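PDB 7C7D: alpha-1,3-glucanase from Streptomyces thermodiastaticus, which hydrolyses the alpha-1,3-glucosidic linkages of alpha-1,3-glucan, as a thermostable member of glycoside hydrolase family 87. Local coordinates for residues A[550-555]-A[580-585]; A[531-536]-A[554-559]; A[269-274]-A[291-296]; A[214-219]-A[245-250]; A[405-410]-A[420-425]. All blocks are in the same frame, centred on the assembly; numbering follows the deposited sequence.

The five contacts sample a right-handed parallel beta-helix from one end towards the other. Along the chain the order is contact 4, 3, 5, 2, 1. Contacts 4 and 3 are about 10 Å apart between centres and touch where strands 245-248 and 269-272 lie side by side. Contact 5, about 7 Å from the centre of the chain, packs across the interior of the coil. Contacts 2 and 1 share Gly554 and Ile555 on strand 553-557, and the disulfide Cys558-Cys585 joins them. Contacts 1 and 4, about 60 Å apart between centres, lie on opposite sides of the chain's centre: coil stacking (contacts 2 and 3) and core packing (contact 5) build the scaffold, and loops finish its ends.

Contact 1 (A[550-555]-A[580-585]); sequences TGAAGI and TTWSDC
Thr580 reaches Gly554 because its first torsion (chi1 65°) sets OG1 between its own backbone N and carbonyl carbon; from there the hydroxyl oxygen accepts the N-H of Gly554, Gly554 N to Thr580 OG1 being 2.9 Å and the bond nearly straight at 163°. In Trp582 a different torsion, CG anti to the backbone N (chi1 -175°), carries the indole alongside Ala552 and Ala553. Ala553 CB sits at the ring edge, close to its plane, and lies 4.1 Å from Trp582 CB. Ala552 CB comes to the six-membered ring obliquely, 4.0 Å from Trp582 CZ3.

Between these two side chains the backbones form a single bridge, Ile555 with Thr581. Ile555 N gives a rather bent bond to Thr580 O over 2.9 Å, in the carbonyl plane. In return Ile555 O is met almost head-on by Trp582 N at 2.8 Å, and the same oxygen receives a CA-H contact from Thr581 CA at 3.3 Å. A beta carbon on Gly554 would fall only 2.7 Å from Thr580 O, too close to fit.

The indole nitrogen of Trp582 is hydrogen-bonded to Thr587 OG1, and its ring also meets that of Tyr556. A few residues on, Cys585 closes a disulfide with Cys558. The loop 580-585 has no regular structure of its own, so its hold on the last strand of the row depends on matched backbone bonds, one hydroxyl, a small apolar patch of alanine methyls against indole, and a covalent link.

Contact 2 (A[531-536]-A[554-559]); sequences VVQAEA and GIYNCP
Ala534 and Tyr556 share the shortest bond of this pair of strands, Ala534 N to Tyr556 O at 2.7 Å. Three others continue the parallel ladder: Val532 N to Gly554 O, Tyr556 N to Val532 O and Cys558 N to Ala534 O, each at 2.9 Å. The short strands 532-534 and 555-557 run in the same direction, 1° apart, as neighbouring coils of a parallel beta-helix do.

Beside the ladder, Gln533 NE2 donates to Glu535 OE1 at 2.8 Å, coming from above the carboxylate plane, and it also bonds to Pro470 O while Gln533 OE1 takes Ser500. The amide is thereby fixed at both ends. A water donates to Cys558 O and, weakly, to Glu535 OE2.

The packing is arranged round the Tyr556 ring. Cys558 SG lies 3.3 Å above one face, shifted toward the rim, and Glu535 CG comes to the edge, 4.4 Å from Tyr556 CE2. Where the strands end, Pro559 CA makes a CA-H contact with Glu535 O. On the face that carries Val532, Ala534, Ile555 and Asn557, Val532 CB stands 4.3 Å from Ile555 CG1.

Strand 502-505 pairs with the other edge of 530-534, whereas 553-557 is the last strand of its row. Strand 567-571 packs against Ala534, Ile555 and Asn557, and Trp588 stacks on Tyr556.

Contact 3 (A[269-274]-A[291-296]); sequences SVVHSS and FAVIGE
Phe291 and Val271 meet at a slant: Val271 CG2 comes obliquely to the phenyl ring, 3.9 Å from Phe291 CD2. The ring gets there because Phe291 CG lies between its own backbone N and carbonyl carbon (chi1 64°), and its CB is pressed to 3.2 Å from Ser269 O. The imidazole of His272 is held through both nitrogens. In its plane a water lies 2.8 Å from His272 ND1; the same water is also within bonding distance of Ile294 O and Glu296 OE2, and so probably links the ring to the other segment. His272 NE2 is taken by Asp246 OD1 on the preceding coil.

Between the flat groups runs the parallel ladder by which successive coils of the beta-helix stack: Ala292 N bonds to Ser269 O, Val271 N to Ala292 O at 2.8 Å, and Ile294 N to Val271 O. Here the axes of the short strands 269-272 and 292-294 are turned 28° from each other, and the last rung is poorer, with Ser273 N above the carbonyl plane of Ile294 and 3.2 Å from its O. Past this rung a side chain takes over, Ser274 OG accepting Glu296 N at 2.9 Å with an angle of 169°. An alanine here removes that acceptor and would probably leave Glu296 N without its mate, loosening the backbone link beyond the last rung.

Glu296 OE1 in turn forms a salt bridge with Lys144 and a hydrogen bond with Tyr145, so this edge touches the beta-rich domain that precedes the helix in sequence. On the same face as His272, Val270 CG1 packs 4.0 Å from Ile294 CD1, and Arg166 touches both.

Contact 4 (A[214-219]-A[245-250]); sequences KGADPT and GDYRIT
Pro218 and Tyr247 meet at the N-terminal end of the parallel beta-helix, where the loop 214-219, between strand 209-210 and helix 225-234, leans on strand 245-248. The pyrrolidine sits on the phenol: Pro218 CA lies over one ring face, 4.1 Å from the centroid of the Tyr247 ring and 28° off the normal, a CH-pi contact. Pro218 CB continues along the ring to its far end, 3.6 Å from Tyr247 OH, while Ala216 CB reaches the ring obliquely at 4.0 Å from Tyr247 CD2. With CG anti to the carbonyl carbon (chi1 -57°), the tyrosine ring swings under the loop, and its hydroxyl is hydrogen-bonded to Pro243 O. A leucine in place of Tyr247 would probably rob Pro218 of the flat surface it rests on and cost Pro243 O the bond from the phenol hydroxyl.

One direct backbone bond joins the segments, Asp246 N to Pro218 O at 2.9 Å, the donor standing above the carbonyl plane. Nearby a water bridges Asp217 O, to which it donates, and Arg248 N, from which it accepts. Gly245 lies against Pro218; a beta carbon there would come 2.7 Å from Pro218 CB.

The loop is shaped from within. Asp217 OD1 accepts twice from Thr219, from Thr219 N at 2.9 Å and, on the syn side, from Thr219 OG1 at 2.6 Å; Asp217 OD2 takes Gly222 N. The first of these makes an Asx turn, in a loop leading to helix 225-234, which probably caps the first coil, as an N-terminal helix does in pectate lyase-like beta-helices.

Contact 5 (A[405-410]-A[420-425]); sequences NGIAIY and NLISDT
Ile407 points into the core of the right-handed parallel beta-helix, toward Ile422 and Asn420 on the next wall of the coil. Strands 407-410 and 421-423 are not paired here; the segments meet through side chains inside the coil, the packing that fills a beta-helix.

From CB the side chain of Ile407 leaves through CG1, anti to the carbonyl carbon (chi1 -68°), and CG1 passes 3.9 Å from Ile422 CD1. Beyond it, with chi2 extended, CD1 ends in a corner of two partners. Ile407 CD1 touches Ile422 CD1 at 3.8 Å, the two side chains crossing at about a right angle. It also stands over the flat amide of Asn420, 3.6 Å from Asn420 CG and 3.5 Å from Asn420 ND2.

That amide is buried but not idle. Asn420 OD1 accepts from Asn396 N and Asn420 ND2 bonds to Phe393 O, while Asn455 OD1 takes Asn420 N, the repeated link of an asparagine ladder running from coil to coil. With both polar ends so held, the amide group cannot easily turn, and its face is offered to the isoleucine methyl.

Around these, Ile398 packs against both isoleucines, and Ile432 and Leu457 reach Ile422. A beta carbon on Gly406 would fall 2.4 Å from Ile422 CG2; as it is, Ile422 CG2 lies 3.9 Å from Gly406 CA, and Thr425 CG2 is 4.0 Å from Gly406 N.

Contact 1 (A[550-555]-A[580-585])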
# COMPACT_ATOMS: atom_id res chain seq x y z
N THR A 550 3.53 16.44 22.17
CA THR A 550 4.56 16.83 21.20
C THR A 550 5.93 16.75 21.87
O THR A 550 6.15 17.37 22.92
CB THR A 550 4.27 18.24 20.70
OG1 THR A 550 2.98 18.25 20.09
CG2 THR A 550 5.31 18.69 19.70
N GLY A 551 6.85 16.00 21.26
CA GLY A 551 8.08 15.66 21.95
C GLY A 551 9.08 16.80 22.03
O GLY A 551 9.71 16.99 23.07
N ALA A 552 9.25 17.56 20.95
CA ALA A 552 10.32 18.55 20.90
C ALA A 552 9.82 19.99 20.86
O ALA A 552 10.26 20.81 21.66
CB ALA A 552 11.27 18.28 19.72
N ALA A 553 8.91 20.33 19.94
CA ALA A 553 8.42 21.69 19.80
C ALA A 553 7.23 21.69 18.85
O ALA A 553 7.03 20.75 18.08
CB ALA A 553 9.49 22.64 19.26
N GLY A 554 6.47 22.78 18.88
CA GLY A 554 5.41 22.94 17.89
C GLY A 554 5.96 23.08 16.48
O GLY A 554 5.52 22.37 15.56
N ILE A 555 6.93 23.97 16.29
CA ILE A 555 7.41 24.38 14.97
C ILE A 555 8.92 24.36 14.95
O ILE A 555 9.57 24.90 15.86
CB ILE A 555 6.94 25.80 14.61
CG1 ILE A 555 5.42 25.93 14.62
CG2 ILE A 555 7.52 26.23 13.26
CD1 ILE A 555 4.96 27.37 14.45
N THR A 580 4.86 26.55 20.47
CA THR A 580 6.28 26.75 20.73
C THR A 580 7.06 26.55 19.44
O THR A 580 6.66 25.79 18.55
CB THR A 580 6.81 25.78 21.80
OG1 THR A 580 6.72 24.44 21.30
CG2 THR A 580 6.03 25.92 23.10
N THR A 581 8.20 27.23 19.37
CA THR A 581 9.13 27.15 18.26
C THR A 581 10.48 26.67 18.77
O THR A 581 10.96 27.13 19.81
CB THR A 581 9.26 28.52 17.60
OG1 THR A 581 7.97 28.94 17.12
CG2 THR A 581 10.23 28.48 16.45
N TRP A 582 11.07 25.72 18.05
CA TRP A 582 12.41 25.25 18.36
C TRP A 582 13.38 26.42 18.25
O TRP A 582 13.44 27.09 17.22
CB TRP A 582 12.78 24.15 17.38
CG TRP A 582 14.08 23.49 17.65
CD1 TRP A 582 15.25 23.71 16.99
CD2 TRP A 582 14.36 22.50 18.65
NE1 TRP A 582 16.24 22.92 17.52
CE2 TRP A 582 15.72 22.16 18.53
CE3 TRP A 582 13.59 21.85 19.62
CZ2 TRP A 582 16.33 21.22 19.35
CZ3 TRP A 582 14.20 20.91 20.44
CH2 TRP A 582 15.56 20.61 20.30
N SER A 583 14.14 26.68 19.33
CA SER A 583 14.88 27.94 19.41
C SER A 583 16.11 27.97 18.51
O SER A 583 16.53 29.06 18.10
CB SER A 583 15.28 28.24 20.86
OG SER A 583 14.16 28.27 21.72
N ASP A 584 16.71 26.82 18.21
CA ASP A 584 18.06 26.76 17.64
C ASP A 584 18.03 26.04 16.29
O ASP A 584 18.00 24.80 16.24
CB ASP A 584 19.01 26.06 18.61
CG ASP A 584 20.46 26.11 18.16
OD1 ASP A 584 20.73 26.60 17.04
OD2 ASP A 584 21.33 25.66 18.94
N CYS A 585 18.10 26.80 15.20
CA CYS A 585 18.07 26.21 13.87
C CYS A 585 19.34 25.43 13.54
O CYS A 585 19.33 24.65 12.58
CB CYS A 585 17.83 27.28 12.81
SG CYS A 585 16.09 27.64 12.53

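Contact 2 (A[531-536]-A[554-559])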
# COMPACT_ATOMS: atom_id res chain seq x y z
N VAL A 531 5.38 19.35 15.39
CA VAL A 531 4.14 19.32 14.63
C VAL A 531 4.36 19.83 13.21
O VAL A 531 3.80 19.28 12.24
CB VAL A 531 3.02 20.07 15.38
CG1 VAL A 531 1.75 20.10 14.54
CG2 VAL A 531 2.77 19.41 16.72
N VAL A 532 5.17 20.87 13.05
CA VAL A 532 5.47 21.47 11.75
C VAL A 532 6.98 21.53 11.58
O VAL A 532 7.67 22.19 12.36
CB VAL A 532 4.86 22.87 11.59
CG1 VAL A 532 5.28 23.47 10.24
CG2 VAL A 532 3.35 22.82 11.70
N GLN A 533 7.48 20.83 10.56
CA GLN A 533 8.89 20.84 10.19
C GLN A 533 8.98 21.63 8.88
O GLN A 533 8.68 21.09 7.81
CB GLN A 533 9.39 19.41 10.03
CG GLN A 533 10.85 19.26 9.67
CD GLN A 533 11.26 17.81 9.55
OE1 GLN A 533 11.01 17.00 10.44
NE2 GLN A 533 11.90 17.47 8.43
N ALA A 534 9.33 22.91 8.98
CA ALA A 534 9.32 23.83 7.84
C ALA A 534 10.75 24.10 7.39
O ALA A 534 11.52 24.76 8.09
CB ALA A 534 8.62 25.14 8.20
N GLU A 535 11.09 23.59 6.20
CA GLU A 535 12.44 23.69 5.68
C GLU A 535 12.50 24.30 4.28
O GLU A 535 13.60 24.45 3.74
CB GLU A 535 13.10 22.32 5.67
CG GLU A 535 13.23 21.75 7.05
CD GLU A 535 13.90 20.41 7.04
OE1 GLU A 535 13.19 19.40 6.85
OE2 GLU A 535 15.14 20.36 7.19
N ALA A 536 11.38 24.61 3.69
CA ALA A 536 11.34 25.32 2.42
C ALA A 536 10.98 26.77 2.66
O ALA A 536 10.30 27.09 3.64
CB ALA A 536 10.27 24.71 1.52
N GLY A 554 6.47 22.78 18.88
CA GLY A 554 5.41 22.94 17.89
C GLY A 554 5.96 23.08 16.48
O GLY A 554 5.52 22.37 15.56
N ILE A 555 6.93 23.97 16.29
CA ILE A 555 7.41 24.38 14.97
C ILE A 555 8.92 24.36 14.95
O ILE A 555 9.57 24.90 15.86
CB ILE A 555 6.94 25.80 14.61
CG1 ILE A 555 5.42 25.93 14.62
CG2 ILE A 555 7.52 26.23 13.26
CD1 ILE A 555 4.96 27.37 14.45
N TYR A 556 9.48 23.79 13.89
CA TYR A 556 10.87 23.97 13.50
C TYR A 556 10.81 24.72 12.17
O TYR A 556 10.24 24.22 11.21
CB TYR A 556 11.53 22.61 13.32
CG TYR A 556 12.97 22.63 12.87
CD1 TYR A 556 13.99 22.74 13.79
CD2 TYR A 556 13.30 22.47 11.53
CE1 TYR A 556 15.32 22.74 13.39
CE2 TYR A 556 14.62 22.47 11.12
CZ TYR A 556 15.63 22.60 12.06
OH TYR A 556 16.94 22.59 11.66
N ASN A 557 11.35 25.94 12.14
CA ASN A 557 11.24 26.79 10.96
C ASN A 557 12.65 27.22 10.57
O ASN A 557 13.17 28.22 11.08
CB ASN A 557 10.32 27.98 11.22
CG ASN A 557 10.03 28.79 9.96
OD1 ASN A 557 10.77 28.71 8.98
ND2 ASN A 557 8.97 29.59 10.00
N CYS A 558 13.26 26.48 9.65
CA CYS A 558 14.66 26.69 9.29
C CYS A 558 14.83 26.37 7.80
O CYS A 558 15.29 25.29 7.43
CB CYS A 558 15.58 25.81 10.15
SG CYS A 558 15.29 25.86 11.96
N PRO A 559 14.44 27.30 6.92
CA PRO A 559 14.49 27.03 5.48
C PRO A 559 15.92 26.87 4.97
O PRO A 559 16.85 27.51 5.45
CB PRO A 559 13.83 28.25 4.84
CG PRO A 559 13.06 28.90 5.94
CD PRO A 559 13.81 28.61 7.21
O HOH W 1 16.77 23.14 7.93

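Contact 3 (A[269-274]-A[291-296])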
# COMPACT_ATOMS: atom_id res chain seq x y z
N SER A 269 -10.96 -18.94 -7.49
CA SER A 269 -10.46 -18.88 -8.86
C SER A 269 -9.11 -18.18 -8.83
O SER A 269 -9.04 -16.96 -8.65
CB SER A 269 -11.45 -18.13 -9.75
OG SER A 269 -12.74 -18.71 -9.70
N VAL A 270 -8.04 -18.95 -9.03
CA VAL A 270 -6.69 -18.46 -8.76
C VAL A 270 -5.86 -18.59 -10.03
O VAL A 270 -5.62 -19.70 -10.52
CB VAL A 270 -6.03 -19.21 -7.59
CG1 VAL A 270 -4.64 -18.66 -7.34
CG2 VAL A 270 -6.89 -19.08 -6.34
N VAL A 271 -5.42 -17.46 -10.57
CA VAL A 271 -4.50 -17.40 -11.71
C VAL A 271 -3.09 -17.25 -11.16
O VAL A 271 -2.83 -16.39 -10.31
CB VAL A 271 -4.86 -16.22 -12.63
CG1 VAL A 271 -3.71 -15.93 -13.60
CG2 VAL A 271 -6.17 -16.47 -13.36
N HIS A 272 -2.18 -18.08 -11.66
CA HIS A 272 -0.76 -18.02 -11.32
C HIS A 272 -0.05 -17.39 -12.51
O HIS A 272 0.13 -18.03 -13.55
CB HIS A 272 -0.23 -19.41 -10.99
CG HIS A 272 -0.90 -20.02 -9.80
ND1 HIS A 272 -0.46 -19.82 -8.51
CD2 HIS A 272 -2.03 -20.76 -9.70
CE1 HIS A 272 -1.26 -20.45 -7.67
NE2 HIS A 272 -2.22 -21.03 -8.36
N SER A 273 0.31 -16.12 -12.37
CA SER A 273 0.94 -15.39 -13.45
C SER A 273 1.78 -14.27 -12.87
O SER A 273 1.38 -13.63 -11.89
CB SER A 273 -0.12 -14.77 -14.37
OG SER A 273 0.49 -14.12 -15.46
N SER A 274 2.93 -14.03 -13.50
CA SER A 274 3.78 -12.89 -13.19
C SER A 274 3.76 -11.85 -14.29
O SER A 274 4.59 -10.94 -14.29
CB SER A 274 5.21 -13.36 -12.90
OG SER A 274 5.23 -14.24 -11.79
N PHE A 291 -11.34 -12.73 -8.85
CA PHE A 291 -10.35 -13.79 -8.93
C PHE A 291 -9.04 -13.32 -8.33
O PHE A 291 -8.88 -12.15 -7.95
CB PHE A 291 -10.21 -14.45 -10.33
CG PHE A 291 -9.72 -13.54 -11.44
CD1 PHE A 291 -10.58 -12.64 -12.06
CD2 PHE A 291 -8.42 -13.66 -11.93
CE1 PHE A 291 -10.14 -11.84 -13.11
CE2 PHE A 291 -7.98 -12.87 -12.98
CZ PHE A 291 -8.84 -11.97 -13.58
N ALA A 292 -8.09 -14.25 -8.20
CA ALA A 292 -6.77 -13.94 -7.70
C ALA A 292 -5.76 -14.01 -8.84
O ALA A 292 -5.88 -14.86 -9.73
CB ALA A 292 -6.36 -14.91 -6.59
N VAL A 293 -4.78 -13.12 -8.81
CA VAL A 293 -3.59 -13.22 -9.65
C VAL A 293 -2.40 -13.21 -8.71
O VAL A 293 -2.13 -12.20 -8.04
CB VAL A 293 -3.48 -12.10 -10.70
CG1 VAL A 293 -2.19 -12.25 -11.49
CG2 VAL A 293 -4.68 -12.13 -11.62
N ILE A 294 -1.72 -14.35 -8.62
CA ILE A 294 -0.61 -14.55 -7.70
C ILE A 294 0.60 -14.96 -8.53
O ILE A 294 0.57 -15.99 -9.22
CB ILE A 294 -0.94 -15.60 -6.63
CG1 ILE A 294 -2.25 -15.23 -5.91
CG2 ILE A 294 0.21 -15.74 -5.66
CD1 ILE A 294 -2.65 -16.20 -4.82
N GLY A 295 1.65 -14.15 -8.49
CA GLY A 295 2.84 -14.39 -9.28
C GLY A 295 3.88 -15.17 -8.52
O GLY A 295 3.63 -15.75 -7.46
N GLU A 296 5.09 -15.19 -9.09
CA GLU A 296 6.25 -15.82 -8.48
C GLU A 296 7.41 -14.84 -8.44
O GLU A 296 8.58 -15.24 -8.48
CB GLU A 296 6.63 -17.11 -9.20
CG GLU A 296 5.55 -18.18 -9.15
CD GLU A 296 5.31 -18.72 -7.74
OE1 GLU A 296 6.25 -18.72 -6.93
OE2 GLU A 296 4.17 -19.16 -7.45
O HOH W 2 1.96 -18.33 -8.71

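Contact 4 (A[214-219]-A[245-250])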
# COMPACT_ATOMS: atom_id res chain seq x y z
N LYS A 214 -12.75 -23.68 -23.20
CA LYS A 214 -11.77 -23.33 -24.22
C LYS A 214 -10.42 -23.98 -23.98
O LYS A 214 -9.44 -23.60 -24.62
CB LYS A 214 -11.62 -21.81 -24.31
CG LYS A 214 -12.90 -21.08 -24.69
CD LYS A 214 -13.29 -21.38 -26.13
CE LYS A 214 -14.58 -20.69 -26.51
NZ LYS A 214 -14.90 -20.90 -27.96
N GLY A 215 -10.35 -24.95 -23.08
CA GLY A 215 -9.15 -25.73 -22.89
C GLY A 215 -8.28 -25.33 -21.71
O GLY A 215 -7.18 -25.86 -21.58
N ALA A 216 -8.74 -24.43 -20.85
CA ALA A 216 -7.95 -24.06 -19.69
C ALA A 216 -7.87 -25.24 -18.73
O ALA A 216 -8.81 -26.02 -18.58
CB ALA A 216 -8.58 -22.86 -18.97
N ASP A 217 -6.71 -25.37 -18.07
CA ASP A 217 -6.46 -26.47 -17.16
C ASP A 217 -6.60 -25.96 -15.73
O ASP A 217 -5.69 -25.29 -15.23
CB ASP A 217 -5.06 -27.03 -17.39
CG ASP A 217 -4.66 -28.07 -16.35
OD1 ASP A 217 -5.53 -28.57 -15.61
OD2 ASP A 217 -3.45 -28.38 -16.27
N PRO A 218 -7.70 -26.26 -15.03
CA PRO A 218 -7.87 -25.77 -13.66
C PRO A 218 -7.05 -26.52 -12.63
O PRO A 218 -7.17 -26.21 -11.44
CB PRO A 218 -9.38 -25.97 -13.42
CG PRO A 218 -9.72 -27.17 -14.26
CD PRO A 218 -8.83 -27.09 -15.48
N THR A 219 -6.23 -27.49 -13.03
CA THR A 219 -5.29 -28.10 -12.11
C THR A 219 -3.96 -27.37 -12.06
O THR A 219 -3.11 -27.70 -11.23
CB THR A 219 -5.06 -29.58 -12.46
OG1 THR A 219 -4.28 -29.68 -13.65
CG2 THR A 219 -6.39 -30.30 -12.66
N GLY A 245 -10.38 -23.10 -9.32
CA GLY A 245 -9.24 -23.86 -9.77
C GLY A 245 -7.98 -23.02 -9.72
O GLY A 245 -7.99 -21.88 -9.26
N ASP A 246 -6.90 -23.61 -10.21
CA ASP A 246 -5.61 -22.96 -10.33
C ASP A 246 -5.21 -22.97 -11.79
O ASP A 246 -5.22 -24.03 -12.43
CB ASP A 246 -4.55 -23.69 -9.50
CG ASP A 246 -4.77 -23.54 -8.01
OD1 ASP A 246 -4.35 -22.51 -7.43
OD2 ASP A 246 -5.37 -24.45 -7.40
N TYR A 247 -4.87 -21.80 -12.33
CA TYR A 247 -4.61 -21.65 -13.76
C TYR A 247 -3.26 -21.00 -13.96
O TYR A 247 -3.04 -19.87 -13.53
CB TYR A 247 -5.67 -20.77 -14.41
CG TYR A 247 -7.07 -21.28 -14.22
CD1 TYR A 247 -7.80 -20.96 -13.08
CD2 TYR A 247 -7.66 -22.09 -15.18
CE1 TYR A 247 -9.09 -21.43 -12.91
CE2 TYR A 247 -8.94 -22.57 -15.01
CZ TYR A 247 -9.65 -22.24 -13.88
OH TYR A 247 -10.93 -22.72 -13.72
N ARG A 248 -2.35 -21.70 -14.63
CA ARG A 248 -1.07 -21.12 -14.99
C ARG A 248 -1.25 -20.27 -16.23
O ARG A 248 -1.76 -20.75 -17.25
CB ARG A 248 -0.05 -22.23 -15.25
CG ARG A 248 1.32 -21.74 -15.70
CD ARG A 248 2.40 -22.76 -15.38
NE ARG A 248 2.31 -23.94 -16.24
CZ ARG A 248 2.84 -24.03 -17.46
NH1 ARG A 248 3.51 -23.00 -17.97
NH2 ARG A 248 2.70 -25.14 -18.16
N ILE A 249 -0.86 -19.00 -16.15
CA ILE A 249 -0.91 -18.07 -17.28
C ILE A 249 0.49 -17.48 -17.44
O ILE A 249 0.86 -16.54 -16.72
CB ILE A 249 -1.95 -16.96 -17.08
CG1 ILE A 249 -3.34 -17.55 -16.85
CG2 ILE A 249 -1.94 -15.99 -18.26
CD1 ILE A 249 -4.01 -18.02 -18.12
N THR A 250 1.29 -18.03 -18.36
CA THR A 250 2.59 -17.43 -18.62
C THR A 250 2.42 -16.00 -19.11
O THR A 250 3.16 -15.10 -18.70
CB THR A 250 3.39 -18.24 -19.64
OG1 THR A 250 2.63 -18.39 -20.85
CG2 THR A 250 3.72 -19.61 -19.08
O HOH W 3 -3.54 -23.90 -16.12

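Contact 5 (A[405-410]-A[420-425])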
# COMPACT_ATOMS: atom_id res chain seq x y z
N ASN A 405 6.74 5.98 0.23
CA ASN A 405 5.57 6.57 0.85
C ASN A 405 4.38 5.62 0.92
O ASN A 405 4.29 4.64 0.17
CB ASN A 405 5.18 7.82 0.05
CG ASN A 405 6.34 8.77 -0.13
OD1 ASN A 405 6.72 9.47 0.78
ND2 ASN A 405 6.92 8.76 -1.33
N GLY A 406 3.44 5.94 1.81
CA GLY A 406 2.15 5.27 1.75
C GLY A 406 1.39 5.67 0.50
O GLY A 406 1.02 4.82 -0.32
N ILE A 407 1.17 6.97 0.33
CA ILE A 407 0.61 7.55 -0.88
C ILE A 407 1.54 8.66 -1.35
O ILE A 407 1.93 9.53 -0.56
CB ILE A 407 -0.80 8.11 -0.65
CG1 ILE A 407 -1.78 6.96 -0.40
CG2 ILE A 407 -1.23 8.98 -1.83
CD1 ILE A 407 -3.21 7.37 -0.10
N ALA A 408 1.90 8.63 -2.63
CA ALA A 408 2.74 9.67 -3.22
C ALA A 408 2.06 10.24 -4.45
O ALA A 408 1.70 9.49 -5.37
CB ALA A 408 4.11 9.11 -3.62
N ILE A 409 1.89 11.56 -4.47
CA ILE A 409 1.35 12.27 -5.62
C ILE A 409 2.49 13.12 -6.18
O ILE A 409 2.87 14.13 -5.58
CB ILE A 409 0.17 13.16 -5.24
CG1 ILE A 409 -0.89 12.37 -4.44
CG2 ILE A 409 -0.41 13.84 -6.48
CD1 ILE A 409 -1.47 11.17 -5.17
N TYR A 410 3.03 12.71 -7.32
CA TYR A 410 4.09 13.46 -7.99
C TYR A 410 3.46 14.19 -9.17
O TYR A 410 3.19 13.59 -10.21
CB TYR A 410 5.22 12.55 -8.46
CG TYR A 410 5.80 11.64 -7.41
CD1 TYR A 410 6.65 12.12 -6.41
CD2 TYR A 410 5.52 10.28 -7.43
CE1 TYR A 410 7.18 11.25 -5.44
CE2 TYR A 410 6.04 9.42 -6.49
CZ TYR A 410 6.87 9.90 -5.51
OH TYR A 410 7.37 9.00 -4.59
N ASN A 420 -8.00 7.93 3.67
CA ASN A 420 -7.13 6.77 3.72
C ASN A 420 -6.57 6.58 5.12
O ASN A 420 -6.35 7.54 5.86
CB ASN A 420 -5.99 6.93 2.71
CG ASN A 420 -6.51 7.10 1.29
OD1 ASN A 420 -6.91 6.13 0.65
ND2 ASN A 420 -6.50 8.34 0.80
N LEU A 421 -6.34 5.32 5.48
CA LEU A 421 -5.66 4.94 6.71
C LEU A 421 -4.31 4.38 6.30
O LEU A 421 -4.25 3.40 5.54
CB LEU A 421 -6.47 3.88 7.46
CG LEU A 421 -5.79 3.27 8.68
CD1 LEU A 421 -5.48 4.34 9.74
CD2 LEU A 421 -6.65 2.15 9.29
N ILE A 422 -3.24 5.01 6.77
CA ILE A 422 -1.88 4.67 6.37
C ILE A 422 -1.07 4.49 7.64
O ILE A 422 -0.99 5.41 8.45
CB ILE A 422 -1.27 5.77 5.48
CG1 ILE A 422 -2.14 5.99 4.25
CG2 ILE A 422 0.18 5.41 5.12
CD1 ILE A 422 -1.82 7.25 3.48
N SER A 423 -0.46 3.30 7.80
CA SER A 423 0.27 2.98 9.02
C SER A 423 1.63 2.40 8.69
O SER A 423 1.78 1.61 7.75
CB SER A 423 -0.49 1.97 9.88
OG SER A 423 -1.83 2.38 10.12
N ASP A 424 2.62 2.78 9.50
CA ASP A 424 3.91 2.10 9.58
C ASP A 424 4.70 2.22 8.27
O ASP A 424 4.88 1.24 7.54
CB ASP A 424 3.74 0.63 9.98
CG ASP A 424 3.29 0.47 11.41
OD1 ASP A 424 3.92 1.08 12.29
OD2 ASP A 424 2.31 -0.27 11.65
N THR A 425 5.20 3.42 8.01
CA THR A 425 6.08 3.63 6.86
C THR A 425 7.54 3.70 7.30
O THR A 425 7.88 3.76 8.49
CB THR A 425 5.67 4.88 6.06
OG1 THR A 425 5.79 6.05 6.88
CG2 THR A 425 4.24 4.76 5.58